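Local coordinates for protein putative surface-anchored fimbrial subunit (Corynebacterium diphtheriae, PDB 3HR6) that forms the shaft of a surface pilus as its major pilin, built of tandem Ig-like modules stabilised by isopeptide and disulfide bonds, at residues A[39-44]-A[99-104]; A[331-336]-A[391-396]. All blocks are in the same frame, centred on the assembly; numbering follows the deposited sequence.

Contact 1. Residues A[39-44]-A[99-104]; sequences FTLYRV and YLVVQE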
loop_
_atom_site.group_PDB
_atom_site.type_symbol
_atom_site.label_atom_id
_atom_site.label_comp_id
_atom_site.label_asym_id
_atom_site.label_seq_id
_atom_site.Cartn_x
_atom_site.Cartn_y
_atom_site.Cartn_z
ATOM N N PHE A 39 17.457 -15.207 -7.009
ATOM C CA PHE A 39 18.296 -15.331 -8.155
ATOM C C PHE A 39 17.979 -16.581 -8.916
ATOM O O PHE A 39 17.734 -17.622 -8.324
ATOM C CB PHE A 39 19.755 -15.402 -7.730
ATOM C CG PHE A 39 20.262 -14.130 -7.150
ATOM C CD1 PHE A 39 20.869 -13.165 -7.954
ATOM C CD2 PHE A 39 20.161 -13.906 -5.797
ATOM C CE1 PHE A 39 21.325 -11.976 -7.408
ATOM C CE2 PHE A 39 20.613 -12.747 -5.249
ATOM C CZ PHE A 39 21.207 -11.766 -6.057
ATOM N N THR A 40 18.024 -16.468 -10.234
ATOM C CA THR A 40 18.005 -17.628 -11.094
ATOM C C THR A 40 19.398 -17.804 -11.731
ATOM O O THR A 40 20.005 -16.846 -12.246
ATOM C CB THR A 40 16.900 -17.505 -12.148
ATOM O OG1 THR A 40 15.642 -17.367 -11.482
ATOM C CG2 THR A 40 16.857 -18.729 -13.053
ATOM N N LEU A 41 19.892 -19.038 -11.663
ATOM C CA LEU A 41 21.092 -19.452 -12.356
ATOM C C LEU A 41 20.722 -20.093 -13.695
ATOM O O LEU A 41 19.892 -20.989 -13.747
ATOM C CB LEU A 41 21.898 -20.426 -11.492
ATOM C CG LEU A 41 23.296 -20.771 -12.020
ATOM C CD1 LEU A 41 24.276 -19.579 -11.886
ATOM C CD2 LEU A 41 23.839 -22.018 -11.314
ATOM N N TYR A 42 21.321 -19.593 -14.772
ATOM C CA TYR A 42 21.237 -20.176 -16.110
ATOM C C TYR A 42 22.605 -20.624 -16.584
ATOM O O TYR A 42 23.619 -19.954 -16.301
ATOM C CB TYR A 42 20.762 -19.130 -17.119
ATOM C CG TYR A 42 19.359 -18.614 -16.880
ATOM C CD1 TYR A 42 18.272 -19.267 -17.459
ATOM C CD2 TYR A 42 19.118 -17.483 -16.114
ATOM C CE1 TYR A 42 16.998 -18.827 -17.272
ATOM C CE2 TYR A 42 17.838 -17.013 -15.927
ATOM C CZ TYR A 42 16.769 -17.715 -16.503
ATOM O OH TYR A 42 15.481 -17.301 -16.348
ATOM N N ARG A 43 22.633 -21.710 -17.350
ATOM C CA ARG A 43 23.844 -22.127 -18.071
ATOM C C ARG A 43 23.863 -21.474 -19.456
ATOM O O ARG A 43 22.834 -21.425 -20.124
ATOM C CB ARG A 43 23.901 -23.644 -18.223
ATOM C CG ARG A 43 25.144 -24.136 -18.997
ATOM C CD ARG A 43 25.390 -25.629 -18.827
ATOM N NE ARG A 43 25.321 -26.006 -17.414
ATOM C CZ ARG A 43 24.343 -26.713 -16.833
ATOM N NH1 ARG A 43 23.303 -27.180 -17.531
ATOM N NH2 ARG A 43 24.410 -26.955 -15.522
ATOM N N VAL A 44 25.007 -20.930 -19.855
ATOM C CA VAL A 44 25.145 -20.377 -21.204
ATOM C C VAL A 44 25.377 -21.521 -22.178
ATOM O O VAL A 44 26.381 -22.235 -22.103
ATOM C CB VAL A 44 26.249 -19.333 -21.297
ATOM C CG1 VAL A 44 26.344 -18.764 -22.709
ATOM C CG2 VAL A 44 25.971 -18.216 -20.311
ATOM N N TYR A 99 28.134 -19.474 -16.740
ATOM C CA TYR A 99 26.811 -19.271 -16.172
ATOM C C TYR A 99 26.351 -17.831 -16.236
ATOM O O TYR A 99 27.140 -16.904 -16.364
ATOM C CB TYR A 99 26.749 -19.778 -14.727
ATOM C CG TYR A 99 26.827 -21.292 -14.650
ATOM C CD1 TYR A 99 25.680 -22.069 -14.719
ATOM C CD2 TYR A 99 28.059 -21.950 -14.521
ATOM C CE1 TYR A 99 25.741 -23.450 -14.661
ATOM C CE2 TYR A 99 28.124 -23.350 -14.455
ATOM C CZ TYR A 99 26.962 -24.084 -14.516
ATOM O OH TYR A 99 26.984 -25.475 -14.480
ATOM N N LEU A 100 25.049 -17.653 -16.161
ATOM C CA LEU A 100 24.456 -16.336 -16.101
ATOM C C LEU A 100 23.571 -16.286 -14.859
ATOM O O LEU A 100 22.714 -17.155 -14.651
ATOM C CB LEU A 100 23.667 -16.039 -17.389
ATOM C CG LEU A 100 22.957 -14.688 -17.398
ATOM C CD1 LEU A 100 23.911 -13.597 -17.806
ATOM C CD2 LEU A 100 21.714 -14.746 -18.335
ATOM N N VAL A 101 23.842 -15.302 -13.995
ATOM C CA VAL A 101 23.110 -15.127 -12.756
ATOM C C VAL A 101 22.138 -13.969 -12.942
ATOM O O VAL A 101 22.552 -12.848 -13.268
ATOM C CB VAL A 101 24.073 -14.836 -11.557
ATOM C CG1 VAL A 101 23.299 -14.399 -10.314
ATOM C CG2 VAL A 101 24.956 -16.056 -11.267
ATOM N N VAL A 102 20.861 -14.231 -12.724
ATOM C CA VAL A 102 19.822 -13.216 -12.922
ATOM C C VAL A 102 19.111 -12.964 -11.603
ATOM O O VAL A 102 18.406 -13.823 -11.104
ATOM C CB VAL A 102 18.790 -13.627 -14.002
ATOM C CG1 VAL A 102 17.678 -12.568 -14.134
ATOM C CG2 VAL A 102 19.477 -13.826 -15.343
ATOM N N GLN A 103 19.272 -11.786 -11.024
ATOM C CA GLN A 103 18.417 -11.425 -9.893
ATOM C C GLN A 103 16.990 -11.198 -10.383
ATOM O O GLN A 103 16.775 -10.569 -11.415
ATOM C CB GLN A 103 18.869 -10.173 -9.153
ATOM C CG GLN A 103 18.114 -10.038 -7.835
ATOM C CD GLN A 103 18.637 -8.956 -6.904
ATOM O OE1 GLN A 103 19.609 -8.240 -7.204
ATOM N NE2 GLN A 103 17.993 -8.838 -5.738
ATOM N N GLU A 104 16.037 -11.683 -9.604
ATOM C CA GLU A 104 14.630 -11.665 -9.980
ATOM C C GLU A 104 13.884 -10.633 -9.149
ATOM O O GLU A 104 14.371 -10.133 -8.146
ATOM C CB GLU A 104 14.034 -13.020 -9.724
ATOM C CG GLU A 104 14.720 -14.164 -10.489
ATOM C CD GLU A 104 14.364 -14.237 -11.965
ATOM O OE1 GLU A 104 13.878 -13.253 -12.548
ATOM O OE2 GLU A 104 14.597 -15.310 -12.552
HETATM O O HOH W 1 15.102 -15.033 -15.263
#

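Contact 2. Residues A[331-336]-A[391-396]; sequences HRCEAD and EFCLVE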
loop_
_atom_site.group_PDB
_atom_site.type_symbol
_atom_site.label_atom_id
_atom_site.label_comp_id
_atom_site.label_asym_id
_atom_site.label_seq_id
_atom_site.Cartn_x
_atom_site.Cartn_y
_atom_site.Cartn_z
ATOM N N HIS A 331 -25.012 15.236 16.637
ATOM C CA HIS A 331 -24.340 16.498 16.844
ATOM C C HIS A 331 -23.079 16.259 17.637
ATOM O O HIS A 331 -22.817 15.152 18.086
ATOM C CB HIS A 331 -25.229 17.440 17.642
ATOM C CG HIS A 331 -26.287 18.118 16.828
ATOM N ND1 HIS A 331 -26.011 19.194 16.010
ATOM C CD2 HIS A 331 -27.621 17.905 16.734
ATOM C CE1 HIS A 331 -27.133 19.624 15.459
ATOM N NE2 HIS A 331 -28.127 18.853 15.873
ATOM N N ARG A 332 -22.298 17.313 17.798
ATOM C CA ARG A 332 -21.173 17.379 18.690
ATOM C C ARG A 332 -21.523 18.338 19.838
ATOM O O ARG A 332 -22.219 19.343 19.624
ATOM C CB ARG A 332 -19.925 17.894 17.983
ATOM C CG ARG A 332 -19.435 16.992 16.849
ATOM C CD ARG A 332 -18.841 15.728 17.397
ATOM N NE ARG A 332 -17.636 15.950 18.175
ATOM C CZ ARG A 332 -16.876 15.016 18.748
ATOM N NH1 ARG A 332 -17.202 13.724 18.628
ATOM N NH2 ARG A 332 -15.794 15.390 19.446
ATOM N N CYS A 333 -21.076 17.975 21.040
ATOM C CA CYS A 333 -21.349 18.716 22.259
ATOM C C CYS A 333 -20.029 19.075 22.963
ATOM O O CYS A 333 -19.013 18.378 22.791
ATOM C CB CYS A 333 -22.268 17.866 23.169
ATOM S SG CYS A 333 -24.037 17.921 22.773
ATOM N N GLU A 334 -20.043 20.165 23.732
ATOM C CA GLU A 334 -18.962 20.547 24.612
ATOM C C GLU A 334 -19.071 19.738 25.906
ATOM O O GLU A 334 -20.061 19.018 26.120
ATOM C CB GLU A 334 -19.012 22.049 24.915
ATOM C CG GLU A 334 -18.847 22.928 23.702
ATOM C CD GLU A 334 -17.482 22.832 23.038
ATOM O OE1 GLU A 334 -16.530 22.247 23.612
ATOM O OE2 GLU A 334 -17.359 23.369 21.909
ATOM N N ALA A 335 -18.038 19.854 26.737
ATOM C CA ALA A 335 -17.941 19.165 28.039
ATOM C C ALA A 335 -19.132 19.353 28.972
ATOM O O ALA A 335 -19.437 18.458 29.743
ATOM C CB ALA A 335 -16.670 19.593 28.753
ATOM N N ASP A 336 -19.791 20.509 28.928
ATOM C CA ASP A 336 -20.986 20.745 29.755
ATOM C C ASP A 336 -22.272 20.124 29.170
ATOM O O ASP A 336 -23.349 20.269 29.743
ATOM C CB ASP A 336 -21.175 22.251 30.031
ATOM C CG ASP A 336 -21.334 23.079 28.756
ATOM O OD1 ASP A 336 -21.577 22.490 27.675
ATOM O OD2 ASP A 336 -21.197 24.321 28.861
ATOM N N GLU A 391 -17.636 15.350 22.646
ATOM C CA GLU A 391 -18.377 14.105 22.442
ATOM C C GLU A 391 -19.441 14.293 21.389
ATOM O O GLU A 391 -19.864 15.410 21.097
ATOM C CB GLU A 391 -19.096 13.636 23.748
ATOM C CG GLU A 391 -18.243 13.487 24.997
ATOM C CD GLU A 391 -17.234 12.331 25.002
ATOM O OE1 GLU A 391 -17.212 11.466 24.087
ATOM O OE2 GLU A 391 -16.431 12.306 25.975
ATOM N N PHE A 392 -19.931 13.169 20.882
ATOM C CA PHE A 392 -21.156 13.151 20.133
ATOM C C PHE A 392 -22.365 13.268 21.061
ATOM O O PHE A 392 -22.330 12.931 22.276
ATOM C CB PHE A 392 -21.288 11.865 19.308
ATOM C CG PHE A 392 -20.271 11.716 18.224
ATOM C CD1 PHE A 392 -20.396 12.390 17.003
ATOM C CD2 PHE A 392 -19.155 10.903 18.409
ATOM C CE1 PHE A 392 -19.448 12.257 16.015
ATOM C CE2 PHE A 392 -18.207 10.765 17.428
ATOM C CZ PHE A 392 -18.340 11.434 16.218
ATOM N N CYS A 393 -23.440 13.770 20.487
ATOM C CA CYS A 393 -24.708 13.787 21.224
ATOM C C CYS A 393 -25.867 13.734 20.289
ATOM O O CYS A 393 -25.764 14.087 19.138
ATOM C CB CYS A 393 -24.793 14.987 22.161
ATOM S SG CYS A 393 -24.455 16.544 21.255
ATOM N N LEU A 394 -26.995 13.265 20.796
ATOM C CA LEU A 394 -28.194 13.165 19.986
ATOM C C LEU A 394 -29.206 14.200 20.438
ATOM O O LEU A 394 -29.403 14.398 21.639
ATOM C CB LEU A 394 -28.798 11.785 20.163
ATOM C CG LEU A 394 -28.014 10.601 19.576
ATOM C CD1 LEU A 394 -28.550 9.236 20.206
ATOM C CD2 LEU A 394 -28.080 10.605 18.043
ATOM N N VAL A 395 -29.849 14.830 19.471
ATOM C CA VAL A 395 -30.943 15.763 19.763
ATOM C C VAL A 395 -32.211 15.160 19.197
ATOM O O VAL A 395 -32.304 14.840 18.000
ATOM C CB VAL A 395 -30.698 17.154 19.135
ATOM C CG1 VAL A 395 -31.993 18.030 19.218
ATOM C CG2 VAL A 395 -29.521 17.847 19.784
ATOM N N GLU A 396 -33.216 15.015 20.062
ATOM C CA GLU A 396 -34.512 14.541 19.633
ATOM C C GLU A 396 -35.306 15.678 19.021
ATOM O O GLU A 396 -35.642 16.641 19.722
ATOM C CB GLU A 396 -35.298 13.956 20.795
ATOM C CG GLU A 396 -36.556 13.268 20.329
ATOM C CD GLU A 396 -37.276 12.553 21.426
ATOM O OE1 GLU A 396 -37.589 13.165 22.465
ATOM O OE2 GLU A 396 -37.578 11.377 21.204
#

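Contact 1. Residues A[39-44]-A[99-104]
Two groups grip Glu104 OE2. Thr40 OG1 donates to Glu104 OE2 at 2.5 Å, meeting the lone pair that faces away from the other carboxylate oxygen, and a water donates to the same Glu104 OE2 with its O 2.8 Å away. This water lies in the plane of the Tyr42 ring, bound to Tyr42 OH, and so ties the phenol to the carboxylate. Glu104 follows the last bridged residue, Gln103, and its chain bends at chi2 (-76°), bringing the carboxylate back to Thr40. Thr40 OG1 is also hydrogen-bonded to Thr81 OG1 of strand 76-83.

The backbones run antiparallel. Thr40 with Val102 and Tyr42 with Leu100 form hydrogen-bonded pairs, and all four N-H···O bonds are close to straight; the tightest joins Leu100 N to Tyr42 O at 2.7 Å. On the face of Thr40 and Tyr42, Val102 CG2 packs against Tyr42 CE2 at 3.6 Å.

The face of Phe39, Leu41 and Arg43 is built differently. Gln103 runs out extended and lays its CG over the Phe39 ring, 4.1 Å from the centroid, a CH-pi contact, while its amide oxygen is hydrogen-bonded to Ser114 N. Leu41 CD1 fits against Val101 CG2 at 3.6 Å. At the far end the Arg43 and Tyr99 side chains run alongside each other in the same direction, with their flat groups 75° apart. Arg43 NH2 reaches Tyr99 OH at 3.1 Å in the guanidinium plane, NE adds a weak bond, and the hydroxyl is also hydrogen-bonded to Thr95 O.

Phe39, Leu41 and Tyr99 meet Ile7, Val9 and Ala11 of strand 5-13, giving the buried apolar interior expected of an Ig-like beta module, here the N-terminal pilin domain.

Contact 2. Residues A[331-336]-A[391-396]
Cys333 and Cys393 are joined by a disulfide. It runs diagonally, since Cys333 is paired with Glu391 and Cys393 with His331, both as antiparallel hydrogen-bonded pairs. Cys393 SG occupies the position between its backbone N and carbonyl carbon (chi1 53°), which turns it to the other strand. The torsion of 88° about the S-S bond belongs to one of two Cys333 conformers and is less certain.

The backbone donors and acceptors are matched pair by pair. His331 N donates to Cys393 O at 2.9 Å, and Cys393 N to His331 O at 2.8 Å. Farther along, Glu391 O receives Cys333 N at 2.8 Å, and the return bond from Glu391 N to Cys333 O is weak at 3.3 Å. The polar side-chain atoms find partners elsewhere in the chain: His331 ND1 is hydrogen-bonded to Asp343 OD2, an oxygen that also takes the backbone N of Arg332, and Arg332 NE is hydrogen-bonded to Lys388 O. Arg332 NH2 is likewise hydrogen-bonded outside the two segments.

Arg332 NH1 sits over the centre of the Phe392 ring, 3.3 Å from Phe392 CE2, and the guanidinium stands nearly perpendicular to the ring at 85°. This is a cation-pi contact, with the aromatic face receiving one nitrogen rather than a flat stack. Trp385 meets the same phenylalanine edge-to-face and also touches the arginine. At the other end His331 CD2 rests on Val395 CG2, 3.6 Å away.

The pair forms the middle of a four-strand antiparallel sheet: strand 354-355 borders 327-333, strand 410-412 borders 391-398, Ile411 touches both cysteines, and Phe392 packs on Ile367 and Leu369 of strand 361-375.

From the N terminus, contact 1 closes first: segment 99-104 returns to 39-44 after a 54-residue excursion that includes helices 52-58 and 63-66 and strand 76-83. The chain then passes the calcium-binding residues from Asp153 to Glu165 and the Cna-B-like region before contact 2 closes, where segment 391-396 returns to 331-336 after another 54 residues, these without helix. The loops follow in series, neither nested nor crossed. The centres of contact 1 and contact 2 lie about 66 Å apart, on opposite sides of the chain's centre. Each therefore ties strands within its own end of the elongated molecule, illustrating how tandem modules are closed locally, one after another.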